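Local coordinates for 3-keto-5-aminohexanoate cleavage protein (Archaeoglobus fulgidus, PDB 3LOT), which probably acts as a zinc-dependent enzyme of the beta-keto acid cleavage family, splitting 3-keto-5-aminohexanoate or a related compound within a TIM-barrel fold, at residues Met48-Pro56 and Val65-Arg73; Val81-Gly89 and Val103-Phe114. One frame throughout, in Å; residues are numbered along the deposited sequence.

Contact 1. Residues Met48-Pro56 and Val65-Arg73; sequences MVHIHARDP and VEVFRYICR. With ZN (zinc ion), chain P.
Ala53 sits over the ring of Phe68 where a parallel strand of the TIM barrel, 48-54, meets the outer helix 65-78 that follows it in the chain. Its methyl carbon CB makes a CH-pi contact with the Phe68 ring, 4.0 Å from the ring centroid and 18° off the normal, offset toward the rim. Alanine suits the place, since its single methyl also has to fit against Val67, whose CG1 lies 3.8 Å from Ala53 CB. In Phe68 the ring is anti to the carbonyl carbon (chi1 -81°), which lets it reach back to the strand although its CB does not point there. The ring then meets the backbone as well as the methyl: CE1 is 3.5 Å from Ile51 O, which lies at the ring edge and in its plane, and CZ is 3.6 Å from Ala53 N.

Ile51 meets the helix farther along, its CG2 branch 3.8 Å from CG2 of Ile71. A branched aliphatic residue fills this buried seam well, because the same CG2 also comes near Phe68 CE1. On the strand face turned from the helix, His50 and His52 bind the zinc ion through NE2, at 2.4 Å and 2.3 Å, and Glu262 joins them at the metal. Ile51 and Ala53 pack on the helix while the two histidines serve the metal. The carbonyl oxygen of His52 is buried here without any polar partner; the closest helix atom to it is Ile71 CD1, at 4.1 Å.

Contact 2. Residues Val81-Gly89 and Val103-Phe114; sequences VVINVTTGG and VVPALKPEIATF
Thr86, which lies against Thr113, has its OG1 gripped by two backbone amides: Gly88 N at 2.8 Å, forming an ST turn, and Gly89 N at 2.9 Å, in a nearly straight bond (167°). Thr86 follows the last residue of strand 82-85, and Thr113 lies within the neighbouring parallel strand 111-115 of the TIM barrel; a beta-alpha-beta crossover that includes helix 103-107 joins the two strands. Glycine suits position 89, where a CB would collide with Thr86 CG2. With an alanine at Thr86, the amides of Gly88 and Gly89 would probably lose their shared acceptor and the turn would be freer to shift.

Thr87 ties the same loop to the next strand: its OG1, held between backbone N and carbonyl carbon (chi1 70°), donates to Thr113 O over 2.6 Å, tilted 35° from the carbonyl plane. Its CG2 meanwhile packs on Val104, so the hydroxyl and methyl are both used. Earlier along the strands, two backbone bonds pair them, Thr113 N to Val85 O at 2.9 Å and Val85 N to Ile111 O at 3.3 Å.

Val85 faces the helix layer and, in the conformer described, meets Val103 tip to tip, CG1 to CG2 at 3.5 Å, while its other methyl crosses Pro109; the two beta-branched valines and the rigid proline ring pack closely between sheet and helix. Asn84, on the opposite face with Ile111, packs its CB on the CG2 of Ile111, and its OD1 pairs with ND1 of His50, a second-shell link to a zinc ligand. Toward the start of strand 82-85 water replaces direct pairing: one molecule donates to Ile83 O at 2.7 Å and accepts from Glu110 N at 2.9 Å.

The two contacts follow one another along the chain, with no overlap of their segments, and their centres are about 10 Å apart. Helix 65-78 of contact 1 leads directly into strand 82-85 of contact 2, and strands 48-54 and 82-85 are parallel neighbours in the barrel sheet, probably hydrogen-bonded through Val49 O to Asn84 N and Ile51 N to Asn84 O, 2.8 Å each. Outside the sheet, Phe68 packs on Val85 and Val103, so the helix layer is shared too. Inside, His50 CE1 approaches Thr113 CG2. The two contacts together thus build successive strand-helix units around the zinc site.

Contact 1. Residues Met48-Pro56 and Val65-Arg73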
# COMPACT_ATOMS: atom_id res chain seq x y z
N MSE D 48 -21.19 -20.63 -11.55
CA MSE D 48 -20.80 -20.24 -12.91
C MSE D 48 -19.66 -21.12 -13.43
O MSE D 48 -18.73 -21.48 -12.70
CB MSE D 48 -20.37 -18.76 -12.94
CG MSE D 48 -20.29 -18.15 -14.36
SE MSE D 48 -20.40 -16.18 -14.48
CE MSE D 48 -19.24 -15.60 -13.01
N VAL D 49 -19.76 -21.47 -14.71
CA VAL D 49 -18.72 -22.17 -15.42
C VAL D 49 -18.21 -21.31 -16.57
O VAL D 49 -18.98 -20.63 -17.27
CB VAL D 49 -19.15 -23.56 -15.92
CG1 VAL D 49 -19.41 -24.45 -14.77
CG2 VAL D 49 -20.33 -23.51 -16.86
N HIS D 50 -16.90 -21.35 -16.77
CA HIS D 50 -16.26 -20.61 -17.84
C HIS D 50 -15.76 -21.55 -18.93
O HIS D 50 -15.00 -22.43 -18.64
CB HIS D 50 -15.15 -19.77 -17.26
CG HIS D 50 -14.42 -18.98 -18.28
ND1 HIS D 50 -15.05 -18.04 -19.07
CD2 HIS D 50 -13.12 -19.01 -18.66
CE1 HIS D 50 -14.15 -17.51 -19.88
NE2 HIS D 50 -12.98 -18.06 -19.64
N ILE D 51 -16.24 -21.34 -20.16
CA ILE D 51 -16.09 -22.30 -21.26
C ILE D 51 -15.21 -21.78 -22.42
O ILE D 51 -15.43 -20.66 -22.92
CB ILE D 51 -17.50 -22.72 -21.83
CG1 ILE D 51 -18.36 -23.40 -20.73
CG2 ILE D 51 -17.37 -23.61 -23.09
CD1 ILE D 51 -17.71 -24.57 -19.98
N HIS D 52 -14.18 -22.56 -22.76
CA HIS D 52 -13.52 -22.52 -24.06
C HIS D 52 -13.85 -23.78 -24.88
O HIS D 52 -14.20 -24.82 -24.33
CB HIS D 52 -12.00 -22.54 -23.93
CG HIS D 52 -11.41 -21.30 -23.32
ND1 HIS D 52 -10.37 -20.60 -23.92
CD2 HIS D 52 -11.67 -20.66 -22.16
CE1 HIS D 52 -10.05 -19.57 -23.16
NE2 HIS D 52 -10.83 -19.58 -22.09
N ALA D 53 -13.68 -23.68 -26.20
CA ALA D 53 -13.76 -24.84 -27.09
C ALA D 53 -12.34 -25.34 -27.41
O ALA D 53 -11.38 -24.57 -27.43
CB ALA D 53 -14.46 -24.43 -28.38
N ARG D 54 -12.26 -26.64 -27.69
CA ARG D 54 -11.06 -27.30 -28.16
C ARG D 54 -11.48 -28.28 -29.27
O ARG D 54 -12.52 -28.93 -29.19
CB ARG D 54 -10.43 -28.10 -27.05
CG ARG D 54 -9.74 -27.25 -26.02
CD ARG D 54 -9.19 -28.10 -24.96
NE ARG D 54 -8.47 -27.33 -23.96
CZ ARG D 54 -7.22 -26.86 -24.07
NH1 ARG D 54 -6.49 -27.01 -25.17
NH2 ARG D 54 -6.72 -26.17 -23.08
N ASP D 55 -10.64 -28.37 -30.28
CA ASP D 55 -10.81 -29.35 -31.36
C ASP D 55 -10.79 -30.77 -30.77
O ASP D 55 -9.83 -31.13 -30.08
CB ASP D 55 -9.65 -29.10 -32.34
CG ASP D 55 -9.77 -29.87 -33.61
OD1 ASP D 55 -10.41 -30.93 -33.65
OD2 ASP D 55 -9.16 -29.39 -34.58
N PRO D 56 -11.85 -31.58 -31.01
CA PRO D 56 -11.94 -32.94 -30.42
C PRO D 56 -10.85 -33.91 -30.86
O PRO D 56 -10.47 -34.79 -30.09
CB PRO D 56 -13.28 -33.48 -30.93
CG PRO D 56 -13.87 -32.42 -31.78
CD PRO D 56 -12.90 -31.34 -32.02
N VAL D 65 -17.67 -21.54 -33.49
CA VAL D 65 -18.89 -21.27 -32.73
C VAL D 65 -19.84 -22.46 -32.73
O VAL D 65 -20.67 -22.58 -31.83
CB VAL D 65 -19.64 -19.97 -33.19
CG1 VAL D 65 -18.74 -18.73 -33.05
CG2 VAL D 65 -20.18 -20.12 -34.60
N GLU D 66 -19.76 -23.34 -33.72
CA GLU D 66 -20.57 -24.56 -33.66
C GLU D 66 -20.16 -25.51 -32.54
O GLU D 66 -21.02 -26.21 -31.98
CB GLU D 66 -20.63 -25.28 -34.99
CG GLU D 66 -21.50 -24.52 -36.05
CD GLU D 66 -22.48 -23.44 -35.49
OE1 GLU D 66 -23.34 -23.75 -34.61
OE2 GLU D 66 -22.41 -22.28 -36.00
N VAL D 67 -18.88 -25.48 -32.19
CA VAL D 67 -18.39 -26.28 -31.06
C VAL D 67 -18.84 -25.64 -29.75
O VAL D 67 -19.38 -26.30 -28.84
CB VAL D 67 -16.84 -26.48 -31.11
CG1 VAL D 67 -16.34 -27.30 -29.92
CG2 VAL D 67 -16.44 -27.19 -32.47
N PHE D 68 -18.63 -24.34 -29.63
CA PHE D 68 -19.34 -23.62 -28.56
C PHE D 68 -20.82 -23.91 -28.47
O PHE D 68 -21.36 -24.10 -27.37
CB PHE D 68 -19.16 -22.12 -28.70
CG PHE D 68 -17.86 -21.63 -28.18
CD1 PHE D 68 -17.67 -21.50 -26.80
CD2 PHE D 68 -16.83 -21.29 -29.04
CE1 PHE D 68 -16.49 -21.03 -26.28
CE2 PHE D 68 -15.64 -20.81 -28.55
CZ PHE D 68 -15.46 -20.68 -27.15
N ARG D 69 -21.51 -23.89 -29.61
CA ARG D 69 -22.96 -24.03 -29.58
C ARG D 69 -23.33 -25.39 -29.00
O ARG D 69 -24.21 -25.49 -28.13
CB ARG D 69 -23.60 -23.81 -30.94
CG ARG D 69 -25.13 -23.72 -30.83
CD ARG D 69 -25.81 -23.57 -32.14
NE ARG D 69 -25.18 -22.60 -33.02
CZ ARG D 69 -25.37 -21.28 -32.98
NH1 ARG D 69 -26.16 -20.73 -32.06
NH2 ARG D 69 -24.75 -20.51 -33.87
N TYR D 70 -22.61 -26.42 -29.44
CA TYR D 70 -22.82 -27.76 -28.95
C TYR D 70 -22.57 -27.86 -27.45
O TYR D 70 -23.43 -28.37 -26.72
CB TYR D 70 -21.96 -28.77 -29.72
CG TYR D 70 -22.06 -30.17 -29.21
CD1 TYR D 70 -23.06 -31.05 -29.67
CD2 TYR D 70 -21.16 -30.63 -28.27
CE1 TYR D 70 -23.13 -32.37 -29.18
CE2 TYR D 70 -21.23 -31.90 -27.77
CZ TYR D 70 -22.22 -32.77 -28.20
OH TYR D 70 -22.23 -34.05 -27.69
N ILE D 71 -21.40 -27.41 -26.99
CA ILE D 71 -21.02 -27.48 -25.58
C ILE D 71 -22.04 -26.76 -24.68
O ILE D 71 -22.53 -27.31 -23.69
CB ILE D 71 -19.63 -26.87 -25.34
CG1 ILE D 71 -18.57 -27.69 -26.07
CG2 ILE D 71 -19.31 -26.83 -23.86
CD1 ILE D 71 -17.19 -27.11 -26.03
N CYS D 72 -22.42 -25.56 -25.08
CA CYS D 72 -23.30 -24.74 -24.23
C CYS D 72 -24.70 -25.31 -24.19
O CYS D 72 -25.32 -25.37 -23.13
CB CYS D 72 -23.30 -23.28 -24.69
SG CYS D 72 -21.69 -22.57 -24.44
N ARG D 73 -25.18 -25.80 -25.33
CA ARG D 73 -26.51 -26.37 -25.38
C ARG D 73 -26.60 -27.62 -24.50
O ARG D 73 -27.58 -27.82 -23.78
CB ARG D 73 -26.91 -26.73 -26.82
CG ARG D 73 -28.31 -27.36 -26.93
CD ARG D 73 -28.72 -27.66 -28.39
NE ARG D 73 -27.67 -28.40 -29.10
CZ ARG D 73 -27.00 -27.97 -30.18
NH1 ARG D 73 -27.28 -26.81 -30.76
NH2 ARG D 73 -26.07 -28.76 -30.71
ZN ZN P . -10.62 -18.26 -20.19

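Contact 2. Residues Val81-Gly89 and Val103-Phe114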
# COMPACT_ATOMS: atom_id res chain seq x y z
N VAL D 81 -26.65 -23.93 -14.34
CA VAL D 81 -25.43 -23.16 -14.18
C VAL D 81 -25.33 -22.00 -15.16
O VAL D 81 -25.77 -22.11 -16.32
CB VAL D 81 -24.18 -24.08 -14.35
CG1 VAL D 81 -24.01 -24.51 -15.81
CG2 VAL D 81 -22.92 -23.38 -13.80
N VAL D 82 -24.77 -20.88 -14.69
CA VAL D 82 -24.49 -19.75 -15.58
C VAL D 82 -23.29 -20.12 -16.48
O VAL D 82 -22.22 -20.53 -16.00
CB VAL D 82 -24.26 -18.42 -14.79
CG1 VAL D 82 -23.95 -17.26 -15.74
CG2 VAL D 82 -25.51 -18.06 -13.93
N ILE D 83 -23.50 -20.03 -17.79
CA ILE D 83 -22.50 -20.43 -18.78
C ILE D 83 -21.82 -19.18 -19.32
O ILE D 83 -22.43 -18.36 -20.07
CB ILE D 83 -23.13 -21.24 -19.94
CG1 ILE D 83 -23.87 -22.50 -19.39
CG2 ILE D 83 -22.03 -21.54 -20.96
CD1 ILE D 83 -24.85 -23.18 -20.37
N ASN D 84 -20.61 -18.96 -18.84
CA ASN D 84 -19.77 -17.82 -19.22
C ASN D 84 -18.86 -18.27 -20.36
O ASN D 84 -18.05 -19.19 -20.16
CB ASN D 84 -18.94 -17.41 -17.99
CG ASN D 84 -17.96 -16.24 -18.24
OD1 ASN D 84 -17.33 -16.18 -19.28
ND2 ASN D 84 -17.79 -15.36 -17.24
N VAL D 85 -18.94 -17.59 -21.50
CA VAL D 85 -18.17 -17.94 -22.69
C VAL D 85 -16.94 -17.01 -22.88
O VAL D 85 -17.02 -15.81 -22.64
CB VAL D 85 -19.08 -17.83 -23.92
CG1 VAL D 85 -18.37 -18.28 -25.16
CG2 VAL D 85 -20.33 -18.66 -23.67
N THR D 86 -15.82 -17.57 -23.31
CA THR D 86 -14.66 -16.75 -23.59
C THR D 86 -14.80 -16.05 -24.94
O THR D 86 -15.38 -16.58 -25.89
CB THR D 86 -13.39 -17.57 -23.61
OG1 THR D 86 -12.27 -16.68 -23.67
CG2 THR D 86 -13.38 -18.50 -24.84
N THR D 87 -14.32 -14.83 -24.99
CA THR D 87 -13.97 -14.17 -26.23
C THR D 87 -12.47 -13.91 -26.26
O THR D 87 -11.99 -13.25 -27.17
CB THR D 87 -14.71 -12.81 -26.43
OG1 THR D 87 -14.21 -11.83 -25.51
CG2 THR D 87 -16.19 -12.95 -26.24
N GLY D 88 -11.74 -14.42 -25.25
CA GLY D 88 -10.27 -14.31 -25.19
C GLY D 88 -9.57 -15.51 -25.84
O GLY D 88 -8.50 -15.37 -26.45
N GLY D 89 -10.19 -16.69 -25.70
CA GLY D 89 -9.75 -17.91 -26.37
C GLY D 89 -9.40 -17.72 -27.84
O GLY D 89 -10.21 -17.28 -28.62
N VAL D 103 -18.78 -15.47 -31.10
CA VAL D 103 -19.54 -16.32 -30.22
C VAL D 103 -20.68 -15.54 -29.55
O VAL D 103 -21.70 -16.14 -29.26
CB VAL D 103 -18.61 -17.03 -29.16
CG1 VAL D 103 -18.15 -16.07 -28.07
CG2 VAL D 103 -19.31 -18.21 -28.57
N VAL D 104 -20.52 -14.22 -29.36
CA VAL D 104 -21.51 -13.43 -28.60
C VAL D 104 -22.81 -13.22 -29.40
O VAL D 104 -23.89 -13.52 -28.89
CB VAL D 104 -20.90 -12.15 -27.97
CG1 VAL D 104 -21.95 -11.28 -27.32
CG2 VAL D 104 -19.82 -12.56 -26.91
N PRO D 105 -22.73 -12.82 -30.67
CA PRO D 105 -23.94 -12.74 -31.47
C PRO D 105 -24.52 -14.10 -31.88
O PRO D 105 -25.74 -14.25 -32.02
CB PRO D 105 -23.50 -11.93 -32.69
CG PRO D 105 -22.02 -12.05 -32.70
CD PRO D 105 -21.66 -12.02 -31.28
N ALA D 106 -23.65 -15.09 -32.06
CA ALA D 106 -24.11 -16.45 -32.35
C ALA D 106 -24.89 -17.07 -31.19
O ALA D 106 -25.99 -17.62 -31.37
CB ALA D 106 -22.94 -17.32 -32.77
N LEU D 107 -24.31 -17.01 -29.99
CA LEU D 107 -24.89 -17.68 -28.82
C LEU D 107 -25.69 -16.77 -27.88
O LEU D 107 -26.49 -17.28 -27.10
CB LEU D 107 -23.82 -18.44 -28.00
CG LEU D 107 -23.40 -19.85 -28.47
CD1 LEU D 107 -22.84 -19.81 -29.82
CD2 LEU D 107 -22.43 -20.47 -27.50
N LYS D 108 -25.48 -15.47 -27.94
CA LYS D 108 -26.10 -14.52 -26.99
C LYS D 108 -26.09 -15.03 -25.55
O LYS D 108 -27.13 -15.22 -24.94
CB LYS D 108 -27.53 -14.19 -27.44
CG LYS D 108 -27.61 -13.65 -28.84
CD LYS D 108 -29.05 -13.44 -29.25
CE LYS D 108 -29.22 -12.46 -30.35
NZ LYS D 108 -28.34 -12.75 -31.51
N PRO D 109 -24.89 -15.30 -25.01
CA PRO D 109 -24.81 -15.82 -23.67
C PRO D 109 -25.15 -14.75 -22.64
O PRO D 109 -25.16 -13.55 -22.94
CB PRO D 109 -23.32 -16.23 -23.52
CG PRO D 109 -22.59 -15.31 -24.47
CD PRO D 109 -23.56 -15.06 -25.61
N GLU D 110 -25.41 -15.21 -21.42
CA GLU D 110 -25.70 -14.32 -20.30
C GLU D 110 -24.50 -13.46 -19.92
O GLU D 110 -24.67 -12.33 -19.48
CB GLU D 110 -26.14 -15.11 -19.07
CG GLU D 110 -27.49 -15.88 -19.20
CD GLU D 110 -27.94 -16.45 -17.87
OE1 GLU D 110 -27.51 -17.57 -17.52
OE2 GLU D 110 -28.70 -15.78 -17.14
N ILE D 111 -23.31 -14.04 -20.00
CA ILE D 111 -22.08 -13.35 -19.60
C ILE D 111 -20.96 -13.95 -20.47
O ILE D 111 -21.02 -15.13 -20.88
CB ILE D 111 -21.87 -13.51 -18.06
CG1 ILE D 111 -20.62 -12.78 -17.56
CG2 ILE D 111 -21.84 -15.03 -17.63
CD1 ILE D 111 -20.68 -12.46 -16.11
N ALA D 112 -19.99 -13.12 -20.82
CA ALA D 112 -18.83 -13.58 -21.58
C ALA D 112 -17.60 -12.73 -21.23
O ALA D 112 -17.74 -11.62 -20.72
CB ALA D 112 -19.07 -13.55 -23.04
N THR D 113 -16.41 -13.27 -21.46
CA THR D 113 -15.24 -12.56 -20.98
C THR D 113 -14.90 -11.45 -21.98
O THR D 113 -15.22 -11.55 -23.15
CB THR D 113 -14.05 -13.49 -20.64
OG1 THR D 113 -13.58 -14.19 -21.78
CG2 THR D 113 -14.47 -14.48 -19.61
N PHE D 114 -14.25 -10.41 -21.46
CA PHE D 114 -14.03 -9.13 -22.12
C PHE D 114 -12.67 -8.65 -21.58
O PHE D 114 -12.64 -7.98 -20.56
CB PHE D 114 -15.15 -8.16 -21.67
CG PHE D 114 -15.32 -6.95 -22.53
CD1 PHE D 114 -14.35 -5.98 -22.59
CD2 PHE D 114 -16.50 -6.76 -23.22
CE1 PHE D 114 -14.54 -4.84 -23.34
CE2 PHE D 114 -16.73 -5.62 -23.97
CZ PHE D 114 -15.76 -4.63 -24.04
O HOH W 1 -24.89 -18.07 -21.10
O HOH W 2 -26.15 -19.50 -19.07